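Local coordinates for protein OHCU decarboxylase (Arabidopsis thaliana, PDB 2Q37) that catalyses the last two steps of uric acid degradation as a bifunctional enzyme, this chain being the N-terminal domain that decarboxylates OHCU stereoselectively to (S)-allantoin, at residues A40-T45 against N64-T69; D60-Q65 against L72-A77; A117-L122 against E142-L147. All blocks are in the same frame, centred on the assembly; numbering follows the deposited sequence.

How the interactions relate
Interactions 1 and 2 are neighbours; interaction 3 stands apart from both. The centres of interactions 1 and 2 are about 7 Å apart, and both contacts include Asn64 and Gln65. Ile61 links them: Ile61 O probably accepts a hydrogen bond from Val66 N (3.0 Å), and its side chain packs on Gln42 and Met43. Both also touch the second subunit. Interaction 3 lies on the opposite side of the chain's centre, its centre about 29 Å from that of interaction 1 and about 22 Å from that of interaction 2. Interactions 2 and 3, unlike interaction 1, lie near the (S)-allantoin site. The side chain of Phe75 is about 8 Å from the ligand, and that of Asn120 about 6 Å.

Interaction 1. Residues A40-T45 against N64-T69; sequences AKQMST and NQVNVT
Gln42 and Val66 bring the two backbones nearest, with 8.9 Å between Gln42 CA and Val66 CA. Residues 40-44 are the last turn of helix 37-44, and Thr45 is the first residue to leave the helical conformation. Residues 64-69 run from the end of helix 51-64 to the start of helix 68-76. Gln42 reaches across with CG anti to its carbonyl carbon (chi1 -70°) and the chain extended beyond it. Its amide therefore carries the contact. Gln42 OE1 lies 3.5 Å from Gln65 CB, while Gln42 NE2 faces the methyl Val66 CG1 at 4.0 Å. The side chains of Gln42 and Gln65 cross at about a right angle, their amide planes 66° apart. No hydrogen bond spans the two segments. In this all-helical decarboxylase domain the contact sets helix 37-44 against the link between helices 51-64 and 68-76. Asn67 is the N-cap of helix 68-76. Residues 40-45 also belong to the region required for BRI1 binding. Gln42 NE2 finds its polar partner one turn back, in a hydrogen bond with Glu38 OE2. With an alanine here, Glu38 would probably lose this amide partner and a gap would open beside Gln65 CB and Val66 CG1. Ile61 packs against Val66, and across the dimer interface Asn67 packs on Phe127 of the second subunit.

Interaction 2. Residues D60-Q65 against L72-A77; sequences DIWFNQ and LEAFSA
The Trp62 indole meets the other segment with its edge. Ala74 CB lies near the ring plane, 3.9 Å from Trp62 CH2. Phe75 CE1 also comes to the ring's edge, 4.2 Å from Trp62 CZ2. The Phe75 ring receives Trp62 obliquely. One face of Phe75 has the backbone Leu72 N 4.2 Å above it, offset toward the rim. Within residues 60-65, Phe63 CZ lies in plane at the Trp62 edge, and Trp62 CD1 sits over the centre of one Phe63 face. Trp62 has CG anti to its backbone N (chi1 177°), which carries the six-membered ring out from its helix toward Ala74. Ala74 CB points toward residues 60-65; its small size probably allows that ring to come this near. The buried Trp62 NE1 is hydrogen-bonded to Ala163 O, while Trp71 stacks on the Trp62 ring and its NE1 bonds to Trp62 O. Phe75 also meets the ring of Phe129, and its side chain is about 5 Å from that of the proton donor His78. The contact joins helices 51-64 and 68-76, while helix 155-178 packs on Trp62 through Gln166 and Met167 and on Phe75 through Leu159 and Ala162.

Interaction 3. Residues A117-L122 against E142-L147; sequences AEWNVL and EMLHAL
Trp119 and Leu147 are the closest backbone pair, on two helices running nearly the same way at 26°, with segment axes 10.5 Å apart. Side chains from both helices meet between them. The side chain of Leu147 sets out toward the other helix, from a CA that is 7.7 Å from Trp119 CA. Leu147 CG lies 4.1 Å from Trp119 CB, and Leu147 CD2 touches Asn120 OD1 at 3.9 Å. Leu144, one turn earlier, has CG anti to its backbone N (chi1 -178°). This sends CD2 toward the indole, 4.2 Å from Trp119 CD1, in an oblique approach. Overall the Leu144 side chain runs roughly perpendicular to that of Trp119. The contact joins helix 110-127 to helix 140-150 in the all-helical OHCU decarboxylase domain, and the loop that carries Phe131, Ile133 and Ala135 of the (S)-allantoin site lies between these helices in the chain. Leu147 packs on Phe131, their side chains about 3 Å apart, and Met143 rests on Ile133 and Ala135. Trp119 has Leu122 CD1 3.8 Å above one ring face, offset toward the rim. Its indole also meets the Tyr151 ring edge to face. The buried Asn120 amide is tied to the pocket wall by a hydrogen bond from Asn120 ND2 to Ile81 O, and a weak one joins Asn120 ND2 to Leu116 O.

Interaction 1. Residues A40-T45 against N64-T69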
ATOM      1  N   ALA A  40     -12.249  12.801  -1.266  1.00 72.15           N
ATOM      2  CA  ALA A  40     -12.930  14.081  -1.434  1.00 73.87           C
ATOM      3  C   ALA A  40     -14.114  13.874  -2.371  1.00 74.99           C
ATOM      4  O   ALA A  40     -15.232  14.286  -2.070  1.00 75.08           O
ATOM      5  CB  ALA A  40     -11.969  15.127  -2.017  1.00 73.34           C
ATOM      6  N   LYS A  41     -13.854  13.221  -3.498  1.00 75.72           N
ATOM      7  CA  LYS A  41     -14.881  12.945  -4.492  1.00 76.97           C
ATOM      8  C   LYS A  41     -16.080  12.197  -3.900  1.00 77.14           C
ATOM      9  O   LYS A  41     -17.221  12.658  -3.984  1.00 76.83           O
ATOM     10  CB  LYS A  41     -14.280  12.123  -5.634  1.00 78.61           C
ATOM     11  CG  LYS A  41     -15.223  11.902  -6.814  1.00 80.33           C
ATOM     12  CD  LYS A  41     -14.607  10.997  -7.887  1.00 82.44           C
ATOM     13  CE  LYS A  41     -13.223  11.480  -8.345  1.00 84.27           C
ATOM     14  NZ  LYS A  41     -13.208  12.885  -8.846  1.00 85.04           N
ATOM     15  N   GLN A  42     -15.817  11.042  -3.300  1.00 77.42           N
ATOM     16  CA  GLN A  42     -16.877  10.230  -2.721  1.00 77.95           C
ATOM     17  C   GLN A  42     -17.643  10.954  -1.634  1.00 79.14           C
ATOM     18  O   GLN A  42     -18.811  10.666  -1.384  1.00 78.48           O
ATOM     19  CB  GLN A  42     -16.302   8.925  -2.172  1.00 76.72           C
ATOM     20  CG  GLN A  42     -15.832   7.972  -3.260  1.00 75.99           C
ATOM     21  CD  GLN A  42     -15.388   6.632  -2.713  1.00 74.91           C
ATOM     22  OE1 GLN A  42     -16.118   5.990  -1.959  1.00 74.51           O
ATOM     23  NE2 GLN A  42     -14.186   6.198  -3.094  1.00 73.86           N
HETATM   24  N   MSE A  43     -16.987  11.902  -0.988  1.00 81.24           N
HETATM   25  CA  MSE A  43     -17.643  12.649   0.067  1.00 84.46           C
HETATM   26  C   MSE A  43     -18.485  13.781  -0.544  1.00 85.10           C
HETATM   27  O   MSE A  43     -19.573  14.085  -0.049  1.00 85.35           O
HETATM   28  CB  MSE A  43     -16.597  13.213   1.032  1.00 86.61           C
HETATM   29  CG  MSE A  43     -17.061  13.327   2.488  1.00 89.37           C
HETATM   30 SE   MSE A  43     -17.204  11.636   3.464  1.00 93.18          SE
HETATM   31  CE  MSE A  43     -17.841  12.348   5.154  1.00 90.78           C
ATOM     32  N   SER A  44     -17.982  14.391  -1.619  1.00 85.32           N
ATOM     33  CA  SER A  44     -18.689  15.483  -2.293  1.00 85.63           C
ATOM     34  C   SER A  44     -20.095  15.062  -2.677  1.00 86.77           C
ATOM     35  O   SER A  44     -21.026  15.872  -2.663  1.00 87.74           O
ATOM     36  CB  SER A  44     -17.945  15.922  -3.563  1.00 84.56           C
ATOM     37  OG  SER A  44     -16.927  16.865  -3.280  1.00 83.54           O
ATOM     38  N   THR A  45     -20.247  13.787  -3.021  1.00 87.36           N
ATOM     39  CA  THR A  45     -21.542  13.259  -3.423  1.00 87.51           C
ATOM     40  C   THR A  45     -22.159  12.394  -2.334  1.00 88.12           C
ATOM     41  O   THR A  45     -22.476  11.223  -2.552  1.00 88.68           O
ATOM     42  CB  THR A  45     -21.420  12.426  -4.699  1.00 87.00           C
ATOM     43  OG1 THR A  45     -20.696  11.222  -4.415  1.00 86.32           O
ATOM     44  CG2 THR A  45     -20.682  13.221  -5.773  1.00 87.29           C
ATOM     45  N   ASN A  64     -12.610   1.438   3.956  1.00 35.35           N
ATOM     46  CA  ASN A  64     -13.097   0.357   3.111  1.00 36.90           C
ATOM     47  C   ASN A  64     -13.360   0.679   1.642  1.00 38.65           C
ATOM     48  O   ASN A  64     -13.640  -0.232   0.863  1.00 38.72           O
ATOM     49  CB  ASN A  64     -14.373  -0.231   3.712  1.00 37.48           C
ATOM     50  CG  ASN A  64     -14.263  -0.456   5.196  1.00 38.17           C
ATOM     51  OD1 ASN A  64     -13.342  -1.116   5.668  1.00 41.18           O
ATOM     52  ND2 ASN A  64     -15.205   0.091   5.947  1.00 38.22           N
ATOM     53  N   GLN A  65     -13.272   1.946   1.241  1.00 40.97           N
ATOM     54  CA  GLN A  65     -13.545   2.277  -0.158  1.00 42.47           C
ATOM     55  C   GLN A  65     -12.380   2.819  -0.974  1.00 42.61           C
ATOM     56  O   GLN A  65     -12.189   2.436  -2.129  1.00 43.91           O
ATOM     57  CB  GLN A  65     -14.724   3.247  -0.254  1.00 43.99           C
ATOM     58  CG  GLN A  65     -16.026   2.662   0.245  1.00 48.78           C
ATOM     59  CD  GLN A  65     -16.212   1.210  -0.187  1.00 53.81           C
ATOM     60  OE1 GLN A  65     -16.154   0.879  -1.383  1.00 53.85           O
ATOM     61  NE2 GLN A  65     -16.434   0.334   0.791  1.00 56.25           N
ATOM     62  N   VAL A  66     -11.601   3.718  -0.399  1.00 40.70           N
ATOM     63  CA  VAL A  66     -10.480   4.252  -1.131  1.00 40.43           C
ATOM     64  C   VAL A  66      -9.359   3.202  -1.127  1.00 40.54           C
ATOM     65  O   VAL A  66      -9.198   2.460  -0.151  1.00 41.42           O
ATOM     66  CB  VAL A  66     -10.018   5.567  -0.490  1.00 41.67           C
ATOM     67  CG1 VAL A  66     -11.169   6.596  -0.554  1.00 39.54           C
ATOM     68  CG2 VAL A  66      -9.594   5.318   0.961  1.00 41.39           C
ATOM     69  N   ASN A  67      -8.599   3.114  -2.215  1.00 39.17           N
ATOM     70  CA  ASN A  67      -7.527   2.125  -2.267  1.00 39.43           C
ATOM     71  C   ASN A  67      -6.195   2.652  -1.724  1.00 38.59           C
ATOM     72  O   ASN A  67      -6.063   3.830  -1.401  1.00 38.81           O
ATOM     73  CB  ASN A  67      -7.349   1.580  -3.696  1.00 38.16           C
ATOM     74  CG  ASN A  67      -6.963   2.651  -4.704  1.00 39.01           C
ATOM     75  OD1 ASN A  67      -6.015   3.434  -4.496  1.00 35.72           O
ATOM     76  ND2 ASN A  67      -7.691   2.679  -5.823  1.00 38.82           N
ATOM     77  N   VAL A  68      -5.218   1.762  -1.608  1.00 37.40           N
ATOM     78  CA  VAL A  68      -3.906   2.110  -1.077  1.00 36.21           C
ATOM     79  C   VAL A  68      -3.287   3.291  -1.801  1.00 35.59           C
ATOM     80  O   VAL A  68      -2.583   4.108  -1.208  1.00 33.39           O
ATOM     81  CB  VAL A  68      -2.980   0.890  -1.148  1.00 35.63           C
ATOM     82  CG1 VAL A  68      -1.550   1.284  -0.852  1.00 34.18           C
ATOM     83  CG2 VAL A  68      -3.477  -0.164  -0.135  1.00 37.75           C
ATOM     84  N   THR A  69      -3.569   3.386  -3.091  1.00 37.40           N
ATOM     85  CA  THR A  69      -3.039   4.482  -3.907  1.00 39.55           C
ATOM     86  C   THR A  69      -3.569   5.837  -3.418  1.00 39.05           C
ATOM     87  O   THR A  69      -2.857   6.841  -3.441  1.00 38.21           O
ATOM     88  CB  THR A  69      -3.419   4.283  -5.380  1.00 39.20           C
ATOM     89  OG1 THR A  69      -2.708   3.148  -5.896  1.00 41.93           O
ATOM     90  CG2 THR A  69      -3.068   5.510  -6.190  1.00 42.90           C
TER

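Interaction 2. Residues D60-Q65 against L72-A77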
ATOM      1  N   ASP A  60     -15.724   5.014   7.085  1.00 42.62           N
ATOM      2  CA  ASP A  60     -16.015   3.826   6.295  1.00 43.00           C
ATOM      3  C   ASP A  60     -15.458   3.961   4.890  1.00 42.19           C
ATOM      4  O   ASP A  60     -14.901   3.009   4.342  1.00 43.42           O
ATOM      5  CB  ASP A  60     -17.518   3.543   6.246  1.00 45.76           C
ATOM      6  CG  ASP A  60     -17.829   2.157   5.690  1.00 49.62           C
ATOM      7  OD1 ASP A  60     -17.763   1.176   6.476  1.00 51.15           O
ATOM      8  OD2 ASP A  60     -18.114   2.043   4.468  1.00 50.14           O
ATOM      9  N   ILE A  61     -15.599   5.138   4.305  1.00 39.47           N
ATOM     10  CA  ILE A  61     -15.073   5.357   2.975  1.00 38.12           C
ATOM     11  C   ILE A  61     -13.539   5.241   3.003  1.00 37.70           C
ATOM     12  O   ILE A  61     -12.928   4.587   2.151  1.00 38.61           O
ATOM     13  CB  ILE A  61     -15.461   6.744   2.474  1.00 38.26           C
ATOM     14  CG1 ILE A  61     -16.968   6.787   2.233  1.00 39.92           C
ATOM     15  CG2 ILE A  61     -14.670   7.096   1.211  1.00 38.77           C
ATOM     16  CD1 ILE A  61     -17.492   8.176   1.881  1.00 39.91           C
ATOM     17  N   TRP A  62     -12.928   5.861   4.002  1.00 33.87           N
ATOM     18  CA  TRP A  62     -11.482   5.861   4.132  1.00 32.84           C
ATOM     19  C   TRP A  62     -10.898   4.467   4.355  1.00 33.70           C
ATOM     20  O   TRP A  62      -9.937   4.080   3.692  1.00 33.78           O
ATOM     21  CB  TRP A  62     -11.073   6.799   5.275  1.00 29.51           C
ATOM     22  CG  TRP A  62      -9.620   6.827   5.535  1.00 26.54           C
ATOM     23  CD1 TRP A  62      -8.966   6.252   6.587  1.00 23.77           C
ATOM     24  CD2 TRP A  62      -8.614   7.422   4.709  1.00 23.91           C
ATOM     25  NE1 TRP A  62      -7.614   6.449   6.463  1.00 23.37           N
ATOM     26  CE2 TRP A  62      -7.369   7.163   5.318  1.00 23.77           C
ATOM     27  CE3 TRP A  62      -8.645   8.148   3.512  1.00 24.60           C
ATOM     28  CZ2 TRP A  62      -6.157   7.603   4.770  1.00 24.97           C
ATOM     29  CZ3 TRP A  62      -7.443   8.592   2.966  1.00 25.05           C
ATOM     30  CH2 TRP A  62      -6.212   8.315   3.596  1.00 24.25           C
ATOM     31  N   PHE A  63     -11.490   3.715   5.274  1.00 33.00           N
ATOM     32  CA  PHE A  63     -11.019   2.374   5.587  1.00 34.26           C
ATOM     33  C   PHE A  63     -11.507   1.244   4.669  1.00 35.20           C
ATOM     34  O   PHE A  63     -10.872   0.195   4.604  1.00 35.59           O
ATOM     35  CB  PHE A  63     -11.363   2.021   7.035  1.00 30.91           C
ATOM     36  CG  PHE A  63     -10.533   2.748   8.046  1.00 32.39           C
ATOM     37  CD1 PHE A  63      -9.153   2.576   8.082  1.00 30.97           C
ATOM     38  CD2 PHE A  63     -11.130   3.628   8.959  1.00 33.94           C
ATOM     39  CE1 PHE A  63      -8.370   3.272   9.010  1.00 34.38           C
ATOM     40  CE2 PHE A  63     -10.360   4.334   9.893  1.00 32.59           C
ATOM     41  CZ  PHE A  63      -8.974   4.158   9.921  1.00 33.35           C
ATOM     42  N   ASN A  64     -12.610   1.438   3.956  1.00 35.35           N
ATOM     43  CA  ASN A  64     -13.097   0.357   3.111  1.00 36.90           C
ATOM     44  C   ASN A  64     -13.360   0.679   1.642  1.00 38.65           C
ATOM     45  O   ASN A  64     -13.640  -0.232   0.863  1.00 38.72           O
ATOM     46  CB  ASN A  64     -14.373  -0.231   3.712  1.00 37.48           C
ATOM     47  CG  ASN A  64     -14.263  -0.456   5.196  1.00 38.17           C
ATOM     48  OD1 ASN A  64     -13.342  -1.116   5.668  1.00 41.18           O
ATOM     49  ND2 ASN A  64     -15.205   0.091   5.947  1.00 38.22           N
ATOM     50  N   GLN A  65     -13.272   1.946   1.241  1.00 40.97           N
ATOM     51  CA  GLN A  65     -13.545   2.277  -0.158  1.00 42.47           C
ATOM     52  C   GLN A  65     -12.380   2.819  -0.974  1.00 42.61           C
ATOM     53  O   GLN A  65     -12.189   2.436  -2.129  1.00 43.91           O
ATOM     54  CB  GLN A  65     -14.724   3.247  -0.254  1.00 43.99           C
ATOM     55  CG  GLN A  65     -16.026   2.662   0.245  1.00 48.78           C
ATOM     56  CD  GLN A  65     -16.212   1.210  -0.187  1.00 53.81           C
ATOM     57  OE1 GLN A  65     -16.154   0.879  -1.383  1.00 53.85           O
ATOM     58  NE2 GLN A  65     -16.434   0.334   0.791  1.00 56.25           N
ATOM     59  N   LEU A  72      -1.857   6.878  -0.207  1.00 34.96           N
ATOM     60  CA  LEU A  72      -0.542   7.446  -0.523  1.00 37.01           C
ATOM     61  C   LEU A  72      -0.622   8.890  -1.010  1.00 38.88           C
ATOM     62  O   LEU A  72       0.243   9.715  -0.680  1.00 39.71           O
ATOM     63  CB  LEU A  72       0.169   6.591  -1.567  1.00 34.10           C
ATOM     64  CG  LEU A  72       0.431   5.141  -1.141  1.00 35.95           C
ATOM     65  CD1 LEU A  72       1.203   4.416  -2.272  1.00 31.76           C
ATOM     66  CD2 LEU A  72       1.219   5.107   0.195  1.00 29.26           C
ATOM     67  N   GLU A  73      -1.659   9.194  -1.786  1.00 38.05           N
ATOM     68  CA  GLU A  73      -1.824  10.541  -2.286  1.00 39.24           C
ATOM     69  C   GLU A  73      -2.079  11.455  -1.100  1.00 39.32           C
ATOM     70  O   GLU A  73      -1.463  12.528  -0.983  1.00 40.32           O
ATOM     71  CB  GLU A  73      -3.000  10.628  -3.272  1.00 41.81           C
ATOM     72  CG  GLU A  73      -3.192  12.028  -3.859  1.00 47.22           C
ATOM     73  CD  GLU A  73      -4.279  12.104  -4.934  1.00 51.98           C
ATOM     74  OE1 GLU A  73      -5.402  11.581  -4.712  1.00 53.77           O
ATOM     75  OE2 GLU A  73      -4.009  12.710  -6.000  1.00 54.18           O
ATOM     76  N   ALA A  74      -2.967  11.020  -0.208  1.00 35.62           N
ATOM     77  CA  ALA A  74      -3.308  11.824   0.949  1.00 34.49           C
ATOM     78  C   ALA A  74      -2.147  12.079   1.905  1.00 35.42           C
ATOM     79  O   ALA A  74      -2.067  13.167   2.483  1.00 34.99           O
ATOM     80  CB  ALA A  74      -4.479  11.204   1.694  1.00 32.59           C
ATOM     81  N   PHE A  75      -1.248  11.102   2.069  1.00 35.72           N
ATOM     82  CA  PHE A  75      -0.119  11.271   2.986  1.00 35.86           C
ATOM     83  C   PHE A  75       0.809  12.356   2.450  1.00 37.94           C
ATOM     84  O   PHE A  75       1.281  13.234   3.195  1.00 39.01           O
ATOM     85  CB  PHE A  75       0.704   9.979   3.150  1.00 31.95           C
ATOM     86  CG  PHE A  75      -0.083   8.785   3.612  1.00 31.35           C
ATOM     87  CD1 PHE A  75      -1.239   8.928   4.379  1.00 28.78           C
ATOM     88  CD2 PHE A  75       0.375   7.494   3.322  1.00 28.69           C
ATOM     89  CE1 PHE A  75      -1.921   7.791   4.854  1.00 29.05           C
ATOM     90  CE2 PHE A  75      -0.297   6.365   3.788  1.00 27.60           C
ATOM     91  CZ  PHE A  75      -1.446   6.508   4.557  1.00 26.74           C
ATOM     92  N   SER A  76       1.074  12.272   1.151  1.00 36.82           N
ATOM     93  CA  SER A  76       1.959  13.209   0.484  1.00 37.61           C
ATOM     94  C   SER A  76       1.511  14.664   0.633  1.00 37.95           C
ATOM     95  O   SER A  76       2.337  15.571   0.603  1.00 38.81           O
ATOM     96  CB  SER A  76       2.054  12.867  -1.004  1.00 37.80           C
ATOM     97  OG  SER A  76       0.840  13.180  -1.672  1.00 37.70           O
ATOM     98  N   ALA A  77       0.212  14.890   0.804  1.00 36.49           N
ATOM     99  CA  ALA A  77      -0.296  16.254   0.924  1.00 35.90           C
ATOM    100  C   ALA A  77       0.152  16.993   2.183  1.00 37.06           C
ATOM    101  O   ALA A  77      -0.057  18.210   2.307  1.00 38.64           O
ATOM    102  CB  ALA A  77      -1.811  16.248   0.854  1.00 31.71           C
TER

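Interaction 3. Residues A117-L122 against E142-L147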
ATOM      1  N   ALA A 117      14.542  16.254  10.862  1.00 47.99           N
ATOM      2  CA  ALA A 117      14.839  16.456   9.440  1.00 48.29           C
ATOM      3  C   ALA A 117      15.671  15.323   8.865  1.00 49.39           C
ATOM      4  O   ALA A 117      15.634  15.057   7.661  1.00 48.72           O
ATOM      5  CB  ALA A 117      15.552  17.770   9.236  1.00 45.93           C
ATOM      6  N   GLU A 118      16.417  14.659   9.738  1.00 50.74           N
ATOM      7  CA  GLU A 118      17.255  13.543   9.336  1.00 53.00           C
ATOM      8  C   GLU A 118      16.491  12.222   9.295  1.00 51.62           C
ATOM      9  O   GLU A 118      16.551  11.498   8.300  1.00 51.29           O
ATOM     10  CB  GLU A 118      18.456  13.435  10.280  1.00 56.70           C
ATOM     11  CG  GLU A 118      19.679  14.181   9.768  1.00 63.67           C
ATOM     12  CD  GLU A 118      20.553  14.739  10.886  1.00 68.04           C
ATOM     13  OE1 GLU A 118      20.851  14.002  11.862  1.00 68.45           O
ATOM     14  OE2 GLU A 118      20.947  15.926  10.771  1.00 70.31           O
ATOM     15  N   TRP A 119      15.776  11.905  10.370  1.00 50.58           N
ATOM     16  CA  TRP A 119      15.015  10.667  10.406  1.00 50.05           C
ATOM     17  C   TRP A 119      13.856  10.645   9.405  1.00 48.59           C
ATOM     18  O   TRP A 119      13.436   9.564   8.977  1.00 47.85           O
ATOM     19  CB  TRP A 119      14.496  10.393  11.811  1.00 51.32           C
ATOM     20  CG  TRP A 119      15.525   9.789  12.701  1.00 54.73           C
ATOM     21  CD1 TRP A 119      16.449  10.451  13.457  1.00 56.37           C
ATOM     22  CD2 TRP A 119      15.735   8.389  12.945  1.00 55.93           C
ATOM     23  NE1 TRP A 119      17.218   9.552  14.165  1.00 57.06           N
ATOM     24  CE2 TRP A 119      16.802   8.280  13.868  1.00 56.96           C
ATOM     25  CE3 TRP A 119      15.125   7.217  12.476  1.00 55.72           C
ATOM     26  CZ2 TRP A 119      17.272   7.046  14.332  1.00 57.68           C
ATOM     27  CZ3 TRP A 119      15.589   5.990  12.936  1.00 56.84           C
ATOM     28  CH2 TRP A 119      16.655   5.915  13.857  1.00 58.06           C
ATOM     29  N   ASN A 120      13.341  11.822   9.037  1.00 46.22           N
ATOM     30  CA  ASN A 120      12.249  11.890   8.063  1.00 44.70           C
ATOM     31  C   ASN A 120      12.762  11.375   6.739  1.00 45.93           C
ATOM     32  O   ASN A 120      12.043  10.703   5.988  1.00 46.40           O
ATOM     33  CB  ASN A 120      11.745  13.313   7.880  1.00 42.85           C
ATOM     34  CG  ASN A 120      10.572  13.623   8.768  1.00 42.41           C
ATOM     35  OD1 ASN A 120       9.533  12.975   8.678  1.00 44.66           O
ATOM     36  ND2 ASN A 120      10.726  14.614   9.638  1.00 40.81           N
ATOM     37  N   VAL A 121      14.020  11.697   6.455  1.00 45.58           N
ATOM     38  CA  VAL A 121      14.659  11.249   5.236  1.00 44.48           C
ATOM     39  C   VAL A 121      14.819   9.734   5.301  1.00 44.07           C
ATOM     40  O   VAL A 121      14.531   9.041   4.325  1.00 44.42           O
ATOM     41  CB  VAL A 121      16.047  11.876   5.079  1.00 44.69           C
ATOM     42  CG1 VAL A 121      16.773  11.233   3.901  1.00 43.97           C
ATOM     43  CG2 VAL A 121      15.916  13.368   4.875  1.00 43.07           C
ATOM     44  N   LEU A 122      15.282   9.231   6.449  1.00 43.30           N
ATOM     45  CA  LEU A 122      15.482   7.793   6.639  1.00 43.11           C
ATOM     46  C   LEU A 122      14.176   7.019   6.521  1.00 42.55           C
ATOM     47  O   LEU A 122      14.140   5.946   5.933  1.00 44.72           O
ATOM     48  CB  LEU A 122      16.067   7.487   8.016  1.00 43.39           C
ATOM     49  CG  LEU A 122      17.347   8.169   8.484  1.00 45.53           C
ATOM     50  CD1 LEU A 122      17.802   7.464   9.763  1.00 45.66           C
ATOM     51  CD2 LEU A 122      18.438   8.095   7.414  1.00 44.42           C
ATOM     52  N   GLU A 142       8.488  14.195  21.304  1.00 39.99           N
ATOM     53  CA  GLU A 142       7.669  13.000  21.441  1.00 39.90           C
ATOM     54  C   GLU A 142       7.473  12.376  20.068  1.00 41.67           C
ATOM     55  O   GLU A 142       7.547  11.153  19.912  1.00 42.13           O
ATOM     56  CB  GLU A 142       6.310  13.339  22.033  1.00 38.23           C
ATOM     57  CG  GLU A 142       6.395  14.103  23.331  1.00 38.97           C
ATOM     58  CD  GLU A 142       5.050  14.612  23.772  1.00 39.00           C
ATOM     59  OE1 GLU A 142       4.170  14.771  22.902  1.00 41.33           O
ATOM     60  OE2 GLU A 142       4.867  14.864  24.978  1.00 38.46           O
HETATM   61  N   MSE A 143       7.238  13.220  19.068  1.00 42.16           N
HETATM   62  CA  MSE A 143       7.024  12.735  17.714  1.00 42.27           C
HETATM   63  C   MSE A 143       8.281  12.146  17.097  1.00 41.39           C
HETATM   64  O   MSE A 143       8.193  11.216  16.311  1.00 41.34           O
HETATM   65  CB  MSE A 143       6.462  13.850  16.839  1.00 44.65           C
HETATM   66  CG  MSE A 143       5.057  14.257  17.247  1.00 47.39           C
HETATM   67 SE   MSE A 143       4.163  15.322  15.892  1.00 55.94          SE
HETATM   68  CE  MSE A 143       4.381  17.112  16.666  1.00 50.92           C
ATOM     69  N   LEU A 144       9.447  12.684  17.447  1.00 41.60           N
ATOM     70  CA  LEU A 144      10.717  12.155  16.939  1.00 40.42           C
ATOM     71  C   LEU A 144      10.867  10.740  17.528  1.00 40.45           C
ATOM     72  O   LEU A 144      11.304   9.803  16.861  1.00 40.74           O
ATOM     73  CB  LEU A 144      11.863  13.066  17.393  1.00 40.81           C
ATOM     74  CG  LEU A 144      13.337  12.852  17.015  1.00 41.67           C
ATOM     75  CD1 LEU A 144      13.926  11.757  17.864  1.00 44.04           C
ATOM     76  CD2 LEU A 144      13.464  12.529  15.533  1.00 42.82           C
ATOM     77  N   HIS A 145      10.458  10.589  18.778  1.00 39.48           N
ATOM     78  CA  HIS A 145      10.527   9.308  19.455  1.00 39.44           C
ATOM     79  C   HIS A 145       9.529   8.312  18.854  1.00 40.00           C
ATOM     80  O   HIS A 145       9.838   7.120  18.721  1.00 40.89           O
ATOM     81  CB  HIS A 145      10.242   9.493  20.944  1.00 39.17           C
ATOM     82  CG  HIS A 145      10.150   8.207  21.702  1.00 41.26           C
ATOM     83  ND1 HIS A 145      11.251   7.423  21.975  1.00 41.31           N
ATOM     84  CD2 HIS A 145       9.078   7.541  22.197  1.00 41.07           C
ATOM     85  CE1 HIS A 145      10.861   6.328  22.604  1.00 42.18           C
ATOM     86  NE2 HIS A 145       9.547   6.374  22.750  1.00 41.86           N
ATOM     87  N   ALA A 146       8.330   8.787  18.511  1.00 39.10           N
ATOM     88  CA  ALA A 146       7.319   7.914  17.908  1.00 38.06           C
ATOM     89  C   ALA A 146       7.789   7.494  16.514  1.00 39.27           C
ATOM     90  O   ALA A 146       7.477   6.389  16.059  1.00 38.81           O
ATOM     91  CB  ALA A 146       5.981   8.620  17.816  1.00 34.50           C
ATOM     92  N   LEU A 147       8.540   8.374  15.849  1.00 38.79           N
ATOM     93  CA  LEU A 147       9.077   8.086  14.521  1.00 41.08           C
ATOM     94  C   LEU A 147      10.153   6.995  14.624  1.00 42.28           C
ATOM     95  O   LEU A 147      10.074   5.989  13.921  1.00 42.89           O
ATOM     96  CB  LEU A 147       9.641   9.370  13.887  1.00 40.02           C
ATOM     97  CG  LEU A 147      10.552   9.451  12.647  1.00 39.10           C
ATOM     98  CD1 LEU A 147      10.730   8.117  11.967  1.00 37.76           C
ATOM     99  CD2 LEU A 147       9.965  10.485  11.696  1.00 37.72           C
TER